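Local coordinates for cytochrome P450 268A2 Cyp268A2 (Mycobacterium marinum, PDB 6BLD), which binds an iron protoporphyrin IX cofactor within the mainly helical fold of the cytochrome P450 family, at residues A[60-65]-A[322-327]; A[214-219]-A[230-235]; A[362-367]-A[373-378]. All coordinates share one frame; numbering follows the deposited sequence.

The three contacts sample separate parts of the P450 fold. Along the chain, contact 1 brackets both segments of contact 2, and contact 3 follows. Contact 1 joins the five-stranded mixed sheet, through strand 61-64, to a small hairpin at the surface. Contact 2 packs helix 201-225 on helix 231-237, about 40 Å from contact 1 between centres. Contact 3 lies closest to the centre of the chain, against the haem, its centre about 24 Å from that of contact 1 and about 23 Å from that of contact 2. Helix 160-170 touches Phe232 of contact 2 and Leu377 of contact 3, so it is a common neighbour of both, though their nearest atoms are about 7 Å apart.

Contact 1: residues A[60-65]-A[322-327]; sequences GFWAVT and GGQLIR
Trp62 and Ile326 carry most of this contact, and Gln324 extends it toward the solvent. Of the 209 Å² buried in all, Trp62 supplies 106 Å², Ile326 49 Å² and Gln324 33 Å². With its CG beside the backbone N and anti to the carbonyl carbon (chi1 -74°), the indole of Trp62 extends toward strand 324-326. Ile326 lays CG1 over the five-membered ring, 3.9 Å from its centroid and 9° off the normal, which is a CH-pi contact over the face. Its other branch sits over the same side but displaced outward, Ile326 CG2 lying 3.7 Å from Trp62 CD1. At the far end of the indole Gln324 crosses at about a right angle, its amide plane turned 43° from the ring. Here Trp62 CZ3 is 3.9 Å from Gln324 CB, while Trp62 CH2 is 3.7 Å from Gln324 OE1, an oblique approach. The two strand axes stay 9.8 Å apart, too distant for direct strand pairing, so the indole spans the gap and meets side chains and the Leu325 carbonyl.

The polar edge of the indole is served from outside: Trp62 NE1 is hydrogen-bonded to Glu330 OE1, which also bonds Arg327 N and thereby ties the ring to the strand's end. Trp44 meets Trp62 edge-to-face. Gly322 and Gly323, both at positive phi, have the backbone angles of a type I' turn and link strands 319-321 and 324-326. The result is a two-residue beta hairpin packed by one tryptophan against strand 61-64 of the five-stranded mixed sheet in a P450 fold.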
loop_
_atom_site.group_PDB
_atom_site.type_symbol
_atom_site.label_atom_id
_atom_site.label_comp_id
_atom_site.label_asym_id
_atom_site.label_seq_id
_atom_site.Cartn_x
_atom_site.Cartn_y
_atom_site.Cartn_z
ATOM N N GLY A 60 16.439 1.789 17.625
ATOM C CA GLY A 60 15.079 1.326 17.738
ATOM C C GLY A 60 14.135 2.280 17.027
ATOM O O GLY A 60 14.523 2.958 16.076
ATOM N N PHE A 61 12.897 2.309 17.515
ATOM C CA PHE A 61 11.862 3.141 16.919
ATOM C C PHE A 61 10.758 3.370 17.940
ATOM O O PHE A 61 10.619 2.624 18.913
ATOM C CB PHE A 61 11.288 2.502 15.648
ATOM C CG PHE A 61 10.510 1.239 15.899
ATOM C CD1 PHE A 61 11.149 0.011 15.930
ATOM C CD2 PHE A 61 9.138 1.278 16.104
ATOM C CE1 PHE A 61 10.436 -1.153 16.161
ATOM C CE2 PHE A 61 8.423 0.120 16.336
ATOM C CZ PHE A 61 9.073 -1.096 16.366
ATOM N N TRP A 62 9.972 4.414 17.697
ATOM C CA TRP A 62 8.784 4.714 18.483
ATOM C C TRP A 62 7.565 4.119 17.791
ATOM O O TRP A 62 7.338 4.366 16.602
ATOM C CB TRP A 62 8.604 6.223 18.653
ATOM C CG TRP A 62 9.561 6.856 19.613
ATOM C CD1 TRP A 62 10.671 7.586 19.301
ATOM C CD2 TRP A 62 9.488 6.827 21.042
ATOM N NE1 TRP A 62 11.296 8.011 20.450
ATOM C CE2 TRP A 62 10.590 7.558 21.532
ATOM C CE3 TRP A 62 8.601 6.252 21.957
ATOM C CZ2 TRP A 62 10.825 7.728 22.894
ATOM C CZ3 TRP A 62 8.837 6.423 23.309
ATOM C CH2 TRP A 62 9.940 7.155 23.764
ATOM N N ALA A 63 6.781 3.343 18.534
ATOM C CA ALA A 63 5.578 2.719 17.998
ATOM C C ALA A 63 4.388 3.645 18.217
ATOM O O ALA A 63 4.072 3.999 19.357
ATOM C CB ALA A 63 5.336 1.360 18.653
ATOM N N VAL A 64 3.731 4.033 17.126
ATOM C CA VAL A 64 2.569 4.914 17.160
ATOM C C VAL A 64 1.353 4.078 16.784
ATOM O O VAL A 64 1.203 3.669 15.626
ATOM C CB VAL A 64 2.730 6.112 16.216
ATOM C CG1 VAL A 64 1.488 6.982 16.255
ATOM C CG2 VAL A 64 3.961 6.915 16.590
ATOM N N THR A 65 0.471 3.841 17.759
ATOM C CA THR A 65 -0.621 2.892 17.602
ATOM C C THR A 65 -2.004 3.526 17.529
ATOM O O THR A 65 -2.916 2.904 16.978
ATOM C CB THR A 65 -0.608 1.881 18.759
ATOM O OG1 THR A 65 -0.654 2.585 20.005
ATOM C CG2 THR A 65 0.652 1.026 18.710
ATOM N N GLY A 322 1.968 11.494 22.744
ATOM C CA GLY A 322 1.504 10.459 23.653
ATOM C C GLY A 322 2.168 10.489 25.010
ATOM O O GLY A 322 2.367 9.434 25.622
ATOM N N GLY A 323 2.522 11.676 25.499
ATOM C CA GLY A 323 3.209 11.788 26.769
ATOM C C GLY A 323 4.667 11.397 26.742
ATOM O O GLY A 323 5.283 11.290 27.805
ATOM N N GLN A 324 5.236 11.181 25.560
ATOM C CA GLN A 324 6.624 10.773 25.408
ATOM C C GLN A 324 7.365 11.792 24.555
ATOM O O GLN A 324 6.817 12.316 23.581
ATOM C CB GLN A 324 6.723 9.381 24.771
ATOM C CG GLN A 324 5.980 8.298 25.536
ATOM C CD GLN A 324 6.717 7.867 26.787
ATOM O OE1 GLN A 324 7.939 7.729 26.786
ATOM N NE2 GLN A 324 5.974 7.654 27.867
ATOM N N LEU A 325 8.612 12.067 24.924
ATOM C CA LEU A 325 9.429 13.054 24.220
ATOM C C LEU A 325 10.254 12.333 23.162
ATOM O O LEU A 325 11.312 11.771 23.455
ATOM C CB LEU A 325 10.318 13.815 25.196
ATOM C CG LEU A 325 11.182 14.918 24.581
ATOM C CD1 LEU A 325 10.314 15.992 23.944
ATOM C CD2 LEU A 325 12.109 15.522 25.626
ATOM N N ILE A 326 9.764 12.342 21.923
ATOM C CA ILE A 326 10.539 11.816 20.809
ATOM C C ILE A 326 11.719 12.741 20.549
ATOM O O ILE A 326 11.558 13.965 20.454
ATOM C CB ILE A 326 9.657 11.666 19.561
ATOM C CG1 ILE A 326 8.494 10.710 19.841
ATOM C CG2 ILE A 326 10.482 11.181 18.378
ATOM C CD1 ILE A 326 7.406 10.749 18.792
ATOM N N ARG A 327 12.911 12.166 20.445
ATOM C CA ARG A 327 14.119 12.952 20.253
ATOM C C ARG A 327 14.419 13.133 18.769
ATOM O O ARG A 327 14.006 12.336 17.923
ATOM C CB ARG A 327 15.309 12.290 20.948
ATOM C CG ARG A 327 15.102 12.055 22.433
ATOM C CD ARG A 327 15.055 13.366 23.196
ATOM N NE ARG A 327 15.317 13.173 24.619
ATOM C CZ ARG A 327 15.522 14.162 25.482
ATOM N NH1 ARG A 327 15.497 15.422 25.068
ATOM N NH2 ARG A 327 15.753 13.892 26.760
#

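Contact 2: residues A[214-219]-A[230-235]; sequences QVAASL and DLFSAL
Phe232 and Leu219 are the main side chains in this helix-to-helix contact of the P450 fold, where helix 201-225 and the short helix 231-237, which by their order correspond to the G and H helices of the family, pack on each other across a tight connection. The two side chains meet at a slant. Leu219 sends CB and CD2 to the CD2-CE2 side of the phenyl ring, the closest pair being Leu219 CD2 and Phe232 CD2 at 3.4 Å; Leu219 CB sits 3.7 Å from Phe232 CE2. This approach is oblique, neither a stack over the face nor a meeting at the edge. Both first torsions lie away from the staggered positions, -146° for Leu219 and -144° for Phe232, which together with the short methyl-to-ring distance suggests close packing.

The edge of the ring has a different neighbour. Ala216 O lies near the ring plane, 3.7 Å from Phe232 CE2, so the aromatic C-H rim faces a carbonyl oxygen, and Ala216 CB stands 4.3 Å from Phe232 CZ. Val170 of helix 160-170 touches both Leu219 and Phe232, while Val250 of helix 247-278 also touches Phe232, so the ring lies where four helices gather.

Asp230 caps the start of helix 231-237, and its carboxylate also forms a salt bridge with Arg223 NE, though its high B factors make the details less certain. The capping bond runs from Ser233 N to Asp230 OD1, 2.8 Å long with an angle of 155° at the hydrogen, arriving from above the carboxylate plane.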
loop_
_atom_site.group_PDB
_atom_site.type_symbol
_atom_site.label_atom_id
_atom_site.label_comp_id
_atom_site.label_asym_id
_atom_site.label_seq_id
_atom_site.Cartn_x
_atom_site.Cartn_y
_atom_site.Cartn_z
ATOM N N GLN A 214 14.522 -1.843 -16.301
ATOM C CA GLN A 214 14.650 -2.101 -17.732
ATOM C C GLN A 214 13.426 -1.602 -18.489
ATOM O O GLN A 214 13.555 -0.961 -19.540
ATOM C CB GLN A 214 14.856 -3.595 -17.981
ATOM C CG GLN A 214 16.281 -4.067 -17.776
ATOM C CD GLN A 214 17.272 -3.294 -18.619
ATOM O OE1 GLN A 214 17.147 -3.223 -19.840
ATOM N NE2 GLN A 214 18.264 -2.706 -17.967
ATOM N N VAL A 215 12.231 -1.887 -17.969
ATOM C CA VAL A 215 11.006 -1.396 -18.590
ATOM C C VAL A 215 10.951 0.124 -18.524
ATOM O O VAL A 215 10.484 0.784 -19.459
ATOM C CB VAL A 215 9.776 -2.038 -17.920
ATOM C CG1 VAL A 215 8.492 -1.565 -18.590
ATOM C CG2 VAL A 215 9.878 -3.557 -17.959
ATOM N N ALA A 216 11.431 0.703 -17.420
ATOM C CA ALA A 216 11.423 2.155 -17.282
ATOM C C ALA A 216 12.355 2.814 -18.292
ATOM O O ALA A 216 12.003 3.833 -18.896
ATOM C CB ALA A 216 11.808 2.550 -15.856
ATOM N N ALA A 217 13.548 2.247 -18.493
ATOM C CA ALA A 217 14.478 2.819 -19.462
ATOM C C ALA A 217 13.934 2.713 -20.882
ATOM O O ALA A 217 14.103 3.637 -21.687
ATOM C CB ALA A 217 15.839 2.132 -19.357
ATOM N N SER A 218 13.275 1.598 -21.206
ATOM C CA SER A 218 12.715 1.430 -22.544
ATOM C C SER A 218 11.546 2.378 -22.781
ATOM O O SER A 218 11.424 2.963 -23.864
ATOM C CB SER A 218 12.278 -0.020 -22.755
ATOM O OG SER A 218 13.398 -0.878 -22.878
ATOM N N LEU A 219 10.674 2.541 -21.782
ATOM C CA LEU A 219 9.532 3.435 -21.947
ATOM C C LEU A 219 9.968 4.896 -21.933
ATOM O O LEU A 219 9.417 5.719 -22.671
ATOM C CB LEU A 219 8.495 3.167 -20.859
ATOM C CG LEU A 219 7.039 3.354 -21.294
ATOM C CD1 LEU A 219 6.571 2.151 -22.093
ATOM C CD2 LEU A 219 6.135 3.579 -20.094
ATOM N N ASP A 230 0.205 10.685 -21.632
ATOM C CA ASP A 230 0.133 9.791 -20.490
ATOM C C ASP A 230 0.945 10.324 -19.313
ATOM O O ASP A 230 1.518 11.416 -19.348
ATOM C CB ASP A 230 0.611 8.397 -20.885
ATOM C CG ASP A 230 2.095 8.357 -21.178
ATOM O OD1 ASP A 230 2.891 8.268 -20.220
ATOM O OD2 ASP A 230 2.461 8.442 -22.369
ATOM N N LEU A 231 1.009 9.509 -18.260
ATOM C CA LEU A 231 1.690 9.903 -17.033
ATOM C C LEU A 231 3.203 9.898 -17.207
ATOM O O LEU A 231 3.888 10.828 -16.767
ATOM C CB LEU A 231 1.275 8.963 -15.905
ATOM C CG LEU A 231 1.468 9.409 -14.462
ATOM C CD1 LEU A 231 0.338 8.844 -13.642
ATOM C CD2 LEU A 231 2.800 8.922 -13.941
ATOM N N PHE A 232 3.741 8.855 -17.842
ATOM C CA PHE A 232 5.185 8.747 -18.015
ATOM C C PHE A 232 5.717 9.778 -19.000
ATOM O O PHE A 232 6.842 10.264 -18.837
ATOM C CB PHE A 232 5.543 7.337 -18.482
ATOM C CG PHE A 232 6.833 6.817 -17.920
ATOM C CD1 PHE A 232 7.089 6.888 -16.559
ATOM C CD2 PHE A 232 7.792 6.260 -18.749
ATOM C CE1 PHE A 232 8.274 6.410 -16.040
ATOM C CE2 PHE A 232 8.977 5.780 -18.235
ATOM C CZ PHE A 232 9.218 5.853 -16.878
ATOM N N SER A 233 4.935 10.110 -20.030
ATOM C CA SER A 233 5.370 11.098 -21.011
ATOM C C SER A 233 5.680 12.431 -20.348
ATOM O O SER A 233 6.724 13.040 -20.604
ATOM C CB SER A 233 4.295 11.285 -22.079
ATOM O OG SER A 233 4.148 10.131 -22.883
ATOM N N ALA A 234 4.769 12.906 -19.496
ATOM C CA ALA A 234 4.982 14.180 -18.824
ATOM C C ALA A 234 6.176 14.125 -17.883
ATOM O O ALA A 234 6.874 15.130 -17.713
ATOM C CB ALA A 234 3.721 14.589 -18.064
ATOM N N LEU A 235 6.437 12.966 -17.277
ATOM C CA LEU A 235 7.547 12.857 -16.337
ATOM C C LEU A 235 8.890 12.909 -17.057
ATOM O O LEU A 235 9.786 13.665 -16.665
ATOM C CB LEU A 235 7.420 11.570 -15.524
ATOM C CG LEU A 235 8.600 11.257 -14.603
ATOM C CD1 LEU A 235 8.473 12.019 -13.293
ATOM C CD2 LEU A 235 8.706 9.765 -14.355
#

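Contact 3: residues A[362-367]-A[373-378]; sequences VGFGGG and LGAHLA. With HEM (protoporphyrin IX containing Fe), chain B.
Phe364 meets Ala375 by a CH-pi contact: Ala375 CB stands over the centre of the phenyl ring, 4.1 Å from the centroid and 7° off the normal. A second, apolar contact comes from one turn farther along helix 375-392, where Ala378 CB lies 4.2 Å from Phe364 CE1, near the ring plane at its edge. The two alanines thus take a face and an edge of one ring. With CG beside the backbone N (chi1 -64°), that ring swings from the turn to meet both haem and helix.

Van der Waals contact with the haem makes up the next group. The CD1-CE1 side of Phe364 is turned to pyrrole ring C, with Phe364 CE1 3.4 Å from HEM C2C. Ala378 CB reaches the vinyl atom HEM CBB at 3.5 Å, and Leu373 CB is 3.7 Å from HEM C3A. Gly374, which has no side chain, brings its CA within 3.7 Å of HEM C2B, and Gly363 O comes to 3.2 Å from HEM CAC, so the backbone itself lies against the porphyrin.

Backbone bonds shape both segments. A type I turn from Val362 to Gly365 carries a weak bond from Gly365 N to Val362 O, while Gly374, the N-cap, receives Ala378 N on its O at 2.7 Å.

Phe364 also touches Cys372, which precedes Leu373 and occupies the place of the proximal cysteine ligand in the glycine-rich haem-binding loop of P450s. Around it lies a mostly apolar lining, with backbone polar atoms at its margin, that would probably shield the proximal side from water.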
loop_
_atom_site.group_PDB
_atom_site.type_symbol
_atom_site.label_atom_id
_atom_site.label_comp_id
_atom_site.label_asym_id
_atom_site.label_seq_id
_atom_site.Cartn_x
_atom_site.Cartn_y
_atom_site.Cartn_z
ATOM N N VAL A 362 -7.217 5.367 8.294
ATOM C CA VAL A 362 -5.908 5.796 7.817
ATOM C C VAL A 362 -5.351 4.752 6.858
ATOM O O VAL A 362 -4.143 4.489 6.840
ATOM C CB VAL A 362 -4.938 6.049 8.987
ATOM C CG1 VAL A 362 -5.310 7.334 9.713
ATOM C CG2 VAL A 362 -4.933 4.868 9.947
ATOM N N GLY A 363 -6.228 4.152 6.050
ATOM C CA GLY A 363 -5.766 3.201 5.052
ATOM C C GLY A 363 -4.900 3.852 3.990
ATOM O O GLY A 363 -3.932 3.258 3.510
ATOM N N PHE A 364 -5.238 5.084 3.608
ATOM C CA PHE A 364 -4.416 5.884 2.715
ATOM C C PHE A 364 -3.408 6.742 3.473
ATOM O O PHE A 364 -2.919 7.738 2.927
ATOM C CB PHE A 364 -5.298 6.768 1.830
ATOM C CG PHE A 364 -6.187 5.996 0.891
ATOM C CD1 PHE A 364 -5.647 5.264 -0.153
ATOM C CD2 PHE A 364 -7.563 6.012 1.050
ATOM C CE1 PHE A 364 -6.464 4.558 -1.020
ATOM C CE2 PHE A 364 -8.385 5.308 0.188
ATOM C CZ PHE A 364 -7.834 4.579 -0.848
ATOM N N GLY A 365 -3.092 6.376 4.712
ATOM C CA GLY A 365 -2.205 7.159 5.545
ATOM C C GLY A 365 -2.959 8.132 6.434
ATOM O O GLY A 365 -4.179 8.295 6.355
ATOM N N GLY A 366 -2.203 8.796 7.304
ATOM C CA GLY A 366 -2.785 9.760 8.212
ATOM C C GLY A 366 -3.113 11.105 7.611
ATOM O O GLY A 366 -3.561 12.002 8.331
ATOM N N GLY A 367 -2.908 11.276 6.310
ATOM C CA GLY A 367 -3.188 12.530 5.645
ATOM C C GLY A 367 -2.001 13.477 5.663
ATOM O O GLY A 367 -1.049 13.324 6.425
ATOM N N LEU A 373 -1.437 9.263 -3.584
ATOM C CA LEU A 373 -1.650 9.885 -4.885
ATOM C C LEU A 373 -2.754 9.201 -5.684
ATOM O O LEU A 373 -3.457 9.864 -6.455
ATOM C CB LEU A 373 -0.334 9.851 -5.672
ATOM C CG LEU A 373 -0.192 10.642 -6.972
ATOM C CD1 LEU A 373 -0.948 11.972 -6.939
ATOM C CD2 LEU A 373 1.272 10.851 -7.338
ATOM N N GLY A 374 -2.920 7.892 -5.521
ATOM C CA GLY A 374 -3.896 7.184 -6.311
ATOM C C GLY A 374 -5.172 6.830 -5.573
ATOM O O GLY A 374 -5.825 5.826 -5.887
ATOM N N ALA A 375 -5.539 7.651 -4.587
ATOM C CA ALA A 375 -6.714 7.360 -3.773
ATOM C C ALA A 375 -7.978 7.337 -4.622
ATOM O O ALA A 375 -8.772 6.393 -4.549
ATOM C CB ALA A 375 -6.833 8.385 -2.645
ATOM N N HIS A 376 -8.176 8.366 -5.449
ATOM C CA HIS A 376 -9.353 8.398 -6.311
ATOM C C HIS A 376 -9.317 7.266 -7.328
ATOM O O HIS A 376 -10.353 6.663 -7.635
ATOM C CB HIS A 376 -9.454 9.750 -7.015
ATOM C CG HIS A 376 -9.336 10.921 -6.090
ATOM N ND1 HIS A 376 -10.241 11.163 -5.078
ATOM C CD2 HIS A 376 -8.418 11.914 -6.019
ATOM C CE1 HIS A 376 -9.885 12.256 -4.426
ATOM N NE2 HIS A 376 -8.783 12.730 -4.977
ATOM N N LEU A 377 -8.131 6.961 -7.860
ATOM C CA LEU A 377 -8.007 5.859 -8.808
ATOM C C LEU A 377 -8.281 4.521 -8.135
ATOM O O LEU A 377 -8.941 3.651 -8.714
ATOM C CB LEU A 377 -6.617 5.868 -9.439
ATOM C CG LEU A 377 -6.329 4.770 -10.462
ATOM C CD1 LEU A 377 -7.015 5.088 -11.782
ATOM C CD2 LEU A 377 -4.831 4.604 -10.654
ATOM N N ALA A 378 -7.778 4.335 -6.912
ATOM C CA ALA A 378 -8.035 3.094 -6.192
ATOM C C ALA A 378 -9.522 2.908 -5.927
ATOM O O ALA A 378 -10.065 1.816 -6.131
ATOM C CB ALA A 378 -7.252 3.074 -4.882
HETATM C CHA HEM B . 1.173 6.969 -1.029
HETATM C CHB HEM B . 0.282 5.681 -5.624
HETATM C CHC HEM B . -3.411 2.901 -4.130
HETATM C CHD HEM B . -1.915 3.541 0.454
HETATM C C1A HEM B . 1.252 6.875 -2.402
HETATM C C2A HEM B . 2.200 7.561 -3.259
HETATM C C3A HEM B . 1.953 7.209 -4.522
HETATM C C4A HEM B . 0.841 6.279 -4.519
HETATM C CMA HEM B . 2.718 7.703 -5.769
HETATM C CAA HEM B . 3.295 8.541 -2.787
HETATM C CBA HEM B . 2.665 9.918 -2.595
HETATM C CGA HEM B . 3.655 10.857 -1.958
HETATM O O1A HEM B . 3.446 12.095 -2.041
HETATM O O2A HEM B . 4.658 10.370 -1.374
HETATM C C1B HEM B . -0.833 4.870 -5.630
HETATM C C2B HEM B . -1.542 4.421 -6.806
HETATM C C3B HEM B . -2.564 3.660 -6.420
HETATM C C4B HEM B . -2.545 3.585 -4.963
HETATM C CMB HEM B . -1.190 4.767 -8.270
HETATM C CAB HEM B . -3.540 3.006 -7.427
HETATM C CBB HEM B . -4.630 2.338 -7.053
HETATM C C1C HEM B . -3.334 2.835 -2.751
HETATM C C2C HEM B . -4.250 2.134 -1.870
HETATM C C3C HEM B . -3.822 2.310 -0.605
HETATM C C4C HEM B . -2.638 3.136 -0.647
HETATM C CMC HEM B . -5.471 1.326 -2.372
HETATM C CAC HEM B . -4.412 1.803 0.732
HETATM C CBC HEM B . -5.621 1.246 0.847
HETATM C C1D HEM B . -0.963 4.535 0.469
HETATM C C2D HEM B . -0.300 5.071 1.638
HETATM C C3D HEM B . 0.556 6.017 1.234
HETATM C C4D HEM B . 0.462 6.116 -0.212
HETATM C CMD HEM B . -0.549 4.614 3.093
HETATM C CAD HEM B . 1.476 6.865 2.142
HETATM C CBD HEM B . 0.654 7.979 2.785
HETATM C CGD HEM B . 1.502 8.799 3.723
HETATM O O1D HEM B . 0.949 9.725 4.373
HETATM O O2D HEM B . 2.725 8.529 3.828
HETATM N NA HEM B . 0.438 6.099 -3.208
HETATM N NB HEM B . -1.471 4.341 -4.524
HETATM N NC HEM B . -2.366 3.435 -1.968
HETATM N ND HEM B . -0.474 5.195 -0.640
HETATM FE FE HEM B . -1.128 4.944 -2.566
#